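Long-range contact in 16S rRNA (adenine(1408)-N(1))-methyltransferase (Escherichia coli, PDB 3MTE), which methylates N1 of adenine 1408 in the 16S rRNA of assembled 30S subunits, using S-adenosylmethionine, and so confers resistance to aminoglycosides such as kanamycin and apramycin: residues Lys134-Glu139 with Gly217-His222. Numbering follows the deposited sequence.
Sequences KEAHFE and GHVSKH
Phe138 and Gly217 form an antiparallel hydrogen-bonded pair, their neighbours His137 and His218 a non-hydrogen-bonded one, and the short strand segments 136-139 and 217-219 cross at 126°. Phe138 N gives a nearly straight bond to Gly217 O (2.9 Å), although the donor sits above the carbonyl plane; the return bond from Gly217 N to Phe138 O is 3.1 Å. Val219 N reaches Ala136 O at 2.7 Å, and Glu135 N, where the chain turns its corner, hydrogen-bonds to Val219 O.

Glycine suits position 217 because, with no CB on the Phe138 side of the sheet, it lets that ring lie against its backbone: chi1 of 79° sets Phe138 CG between the backbone N and the carbonyl carbon, and Gly217 N lies over one ring face. On the same side Phe138 meets Phe180 edge-to-face, while small Ala136 touches Val219, CB to CG2. On the other side the edge of the His137 ring points at the face of the His218 ring, planes at 82° and centroids 5.5 Å apart. Glu135 O lies at the edge of the His218 ring, 3.1 Å from CD2, and His218 ND1 is hydrogen-bonded to Asp183 OD2 on the next strand. The Glu135 chain bends at chi2, bringing OE1 to 3.5 Å from His218 CB; that oxygen pairs with Arg181. The extended methylenes of Lys134 run alongside the C-terminal His222, CG 3.3 Å from His222 O, less surely placed because His222 is poorly ordered.

The pairing joins the last strand to the fifth in the 3-2-1-4-5-7-6 order of a Rossmann-like methyltransferase sheet. One face is apolar; on the other, polar one the bond to Asp183 fixes the turn of the His218 ring and may favour its protonation, while Arg181 probably offsets the charge of Glu135.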
ATOM      1  N   LYS A 134      -5.240 -16.363   0.514  1.00 33.20           N
ATOM      2  CA  LYS A 134      -4.671 -17.157  -0.564  1.00 37.01           C
ATOM      3  C   LYS A 134      -5.105 -16.598  -1.914  1.00 35.66           C
ATOM      4  O   LYS A 134      -6.298 -16.370  -2.149  1.00 32.25           O
ATOM      5  CB  LYS A 134      -5.134 -18.606  -0.425  1.00 42.18           C
ATOM      6  CG  LYS A 134      -4.502 -19.571  -1.407  1.00 44.61           C
ATOM      7  CD  LYS A 134      -5.002 -20.990  -1.151  0.86 49.24           C
ATOM      8  CE  LYS A 134      -4.296 -21.996  -2.042  0.94 52.41           C
ATOM      9  NZ  LYS A 134      -4.632 -23.396  -1.651  0.75 56.23           N
ATOM     10  N   GLU A 135      -4.128 -16.364  -2.785  1.00 35.06           N
ATOM     11  CA  GLU A 135      -4.365 -15.863  -4.143  1.00 30.64           C
ATOM     12  C   GLU A 135      -4.895 -14.430  -4.235  1.00 30.44           C
ATOM     13  O   GLU A 135      -5.426 -14.029  -5.276  1.00 31.87           O
ATOM     14  CB  GLU A 135      -5.263 -16.819  -4.938  1.00 36.67           C
ATOM     15  CG  GLU A 135      -4.580 -18.129  -5.315  1.00 43.32           C
ATOM     16  CD  GLU A 135      -3.346 -17.918  -6.191  1.00 48.78           C
ATOM     17  OE1 GLU A 135      -3.415 -17.114  -7.152  1.00 42.82           O
ATOM     18  OE2 GLU A 135      -2.310 -18.565  -5.918  1.00 50.79           O
ATOM     19  N   ALA A 136      -4.729 -13.652  -3.167  1.00 27.42           N
ATOM     20  CA  ALA A 136      -5.053 -12.227  -3.220  1.00 23.77           C
ATOM     21  C   ALA A 136      -4.253 -11.550  -4.317  1.00 25.81           C
ATOM     22  O   ALA A 136      -3.107 -11.924  -4.592  1.00 26.59           O
ATOM     23  CB  ALA A 136      -4.759 -11.553  -1.887  1.00 20.76           C
ATOM     24  N   HIS A 137      -4.843 -10.538  -4.939  1.00 22.42           N
ATOM     25  CA  HIS A 137      -4.101  -9.721  -5.900  1.00 19.88           C
ATOM     26  C   HIS A 137      -3.112  -8.808  -5.172  1.00 20.23           C
ATOM     27  O   HIS A 137      -3.376  -8.355  -4.060  1.00 21.70           O
ATOM     28  CB  HIS A 137      -5.068  -8.894  -6.743  1.00 23.02           C
ATOM     29  CG  HIS A 137      -4.399  -8.137  -7.848  1.00 27.81           C
ATOM     30  ND1 HIS A 137      -4.064  -6.804  -7.739  1.00 32.50           N
ATOM     31  CD2 HIS A 137      -3.992  -8.529  -9.080  1.00 30.40           C
ATOM     32  CE1 HIS A 137      -3.476  -6.407  -8.856  1.00 34.05           C
ATOM     33  NE2 HIS A 137      -3.421  -7.434  -9.686  1.00 31.22           N
ATOM     34  N   PHE A 138      -1.967  -8.532  -5.790  1.00 19.65           N
ATOM     35  CA  PHE A 138      -1.077  -7.495  -5.262  1.00 18.34           C
ATOM     36  C   PHE A 138      -0.552  -6.625  -6.381  1.00 17.12           C
ATOM     37  O   PHE A 138      -0.450  -7.066  -7.527  1.00 17.95           O
ATOM     38  CB  PHE A 138       0.093  -8.080  -4.450  1.00 17.32           C
ATOM     39  CG  PHE A 138       1.224  -8.616  -5.297  1.00 15.36           C
ATOM     40  CD1 PHE A 138       2.306  -7.801  -5.641  1.00 18.66           C
ATOM     41  CD2 PHE A 138       1.219  -9.930  -5.730  1.00 18.20           C
ATOM     42  CE1 PHE A 138       3.354  -8.304  -6.428  1.00 19.27           C
ATOM     43  CE2 PHE A 138       2.268 -10.441  -6.503  1.00 16.26           C
ATOM     44  CZ  PHE A 138       3.325  -9.627  -6.856  1.00 16.94           C
ATOM     45  N   GLU A 139      -0.255  -5.373  -6.049  1.00 14.94           N
ATOM     46  CA  GLU A 139       0.558  -4.538  -6.940  1.00 19.90           C
ATOM     47  C   GLU A 139       1.492  -3.658  -6.130  1.00 19.75           C
ATOM     48  O   GLU A 139       1.109  -3.109  -5.087  1.00 15.75           O
ATOM     49  CB  GLU A 139      -0.313  -3.678  -7.854  1.00 22.88           C
ATOM     50  CG  GLU A 139      -1.187  -2.685  -7.092  1.00 26.11           C
ATOM     51  CD  GLU A 139      -1.863  -1.670  -8.000  1.00 34.48           C
ATOM     52  OE1 GLU A 139      -1.325  -1.372  -9.081  1.00 33.15           O
ATOM     53  OE2 GLU A 139      -2.940  -1.164  -7.628  1.00 34.10           O
ATOM     54  N   GLY A 217       0.668  -9.273  -9.324  1.00 20.67           N
ATOM     55  CA  GLY A 217       0.437 -10.696  -9.445  1.00 20.66           C
ATOM     56  C   GLY A 217      -0.478 -11.131  -8.328  1.00 21.32           C
ATOM     57  O   GLY A 217      -1.359 -10.373  -7.908  1.00 20.25           O
ATOM     58  N   HIS A 218      -0.270 -12.344  -7.840  1.00 21.25           N
ATOM     59  CA  HIS A 218      -1.105 -12.851  -6.758  1.00 21.49           C
ATOM     60  C   HIS A 218      -0.271 -13.395  -5.620  1.00 28.47           C
ATOM     61  O   HIS A 218       0.864 -13.817  -5.814  1.00 23.80           O
ATOM     62  CB  HIS A 218      -2.060 -13.923  -7.287  1.00 23.49           C
ATOM     63  CG  HIS A 218      -3.096 -13.375  -8.215  1.00 34.74           C
ATOM     64  ND1 HIS A 218      -2.859 -13.181  -9.561  1.00 37.13           N
ATOM     65  CD2 HIS A 218      -4.354 -12.932  -7.985  1.00 36.98           C
ATOM     66  CE1 HIS A 218      -3.939 -12.664 -10.122  1.00 42.25           C
ATOM     67  NE2 HIS A 218      -4.859 -12.502  -9.187  1.00 42.99           N
ATOM     68  N   VAL A 219      -0.849 -13.390  -4.427  1.00 25.95           N
ATOM     69  CA  VAL A 219      -0.140 -13.853  -3.252  1.00 28.79           C
ATOM     70  C   VAL A 219      -0.170 -15.379  -3.269  1.00 35.40           C
ATOM     71  O   VAL A 219      -1.236 -15.989  -3.341  1.00 36.30           O
ATOM     72  CB  VAL A 219      -0.773 -13.287  -1.958  1.00 26.44           C
ATOM     73  CG1 VAL A 219      -0.135 -13.921  -0.734  1.00 32.37           C
ATOM     74  CG2 VAL A 219      -0.628 -11.757  -1.913  1.00 21.21           C
ATOM     75  N   SER A 220       1.008 -15.991  -3.236  1.00 32.24           N
ATOM     76  CA  SER A 220       1.111 -17.434  -3.405  1.00 41.67           C
ATOM     77  C   SER A 220       1.460 -18.140  -2.103  1.00 47.45           C
ATOM     78  O   SER A 220       1.366 -19.361  -2.009  1.00 59.48           O
ATOM     79  CB  SER A 220       2.168 -17.763  -4.458  1.00 42.48           C
ATOM     80  OG  SER A 220       3.429 -17.219  -4.090  1.00 39.31           O
ATOM     81  N   LYS A 221       1.867 -17.367  -1.103  1.00 46.46           N
ATOM     82  CA  LYS A 221       2.373 -17.928   0.145  1.00 53.24           C
ATOM     83  C   LYS A 221       1.422 -18.942   0.785  1.00 60.23           C
ATOM     84  O   LYS A 221       1.859 -19.821   1.534  1.00 61.50           O
ATOM     85  CB  LYS A 221       2.696 -16.809   1.140  1.00 50.41           C
ATOM     86  CG  LYS A 221       3.425 -17.285   2.383  1.00 53.19           C
ATOM     87  CD  LYS A 221       3.767 -16.140   3.320  1.00 52.38           C
ATOM     88  CE  LYS A 221       4.411 -16.683   4.587  1.00 57.47           C
ATOM     89  NZ  LYS A 221       4.532 -15.658   5.653  1.00 57.20           N
ATOM     90  N   HIS A 222       0.131 -18.826   0.482  1.00 62.94           N
ATOM     91  CA  HIS A 222      -0.882 -19.633   1.162  1.00 69.30           C
ATOM     92  C   HIS A 222      -1.456 -20.757   0.295  1.00 75.09           C
ATOM     93  O   HIS A 222      -1.420 -20.694  -0.934  1.00 79.23           O
ATOM     94  CB  HIS A 222      -2.007 -18.735   1.683  1.00 64.84           C
ATOM     95  CG  HIS A 222      -1.520 -17.478   2.335  1.00 61.11           C
ATOM     96  ND1 HIS A 222      -0.802 -17.479   3.513  1.00 59.90           N
ATOM     97  CD2 HIS A 222      -1.654 -16.178   1.978  1.00 52.93           C
ATOM     98  CE1 HIS A 222      -0.511 -16.235   3.849  1.00 56.51           C
ATOM     99  NE2 HIS A 222      -1.017 -15.427   2.937  1.00 50.99           N
TER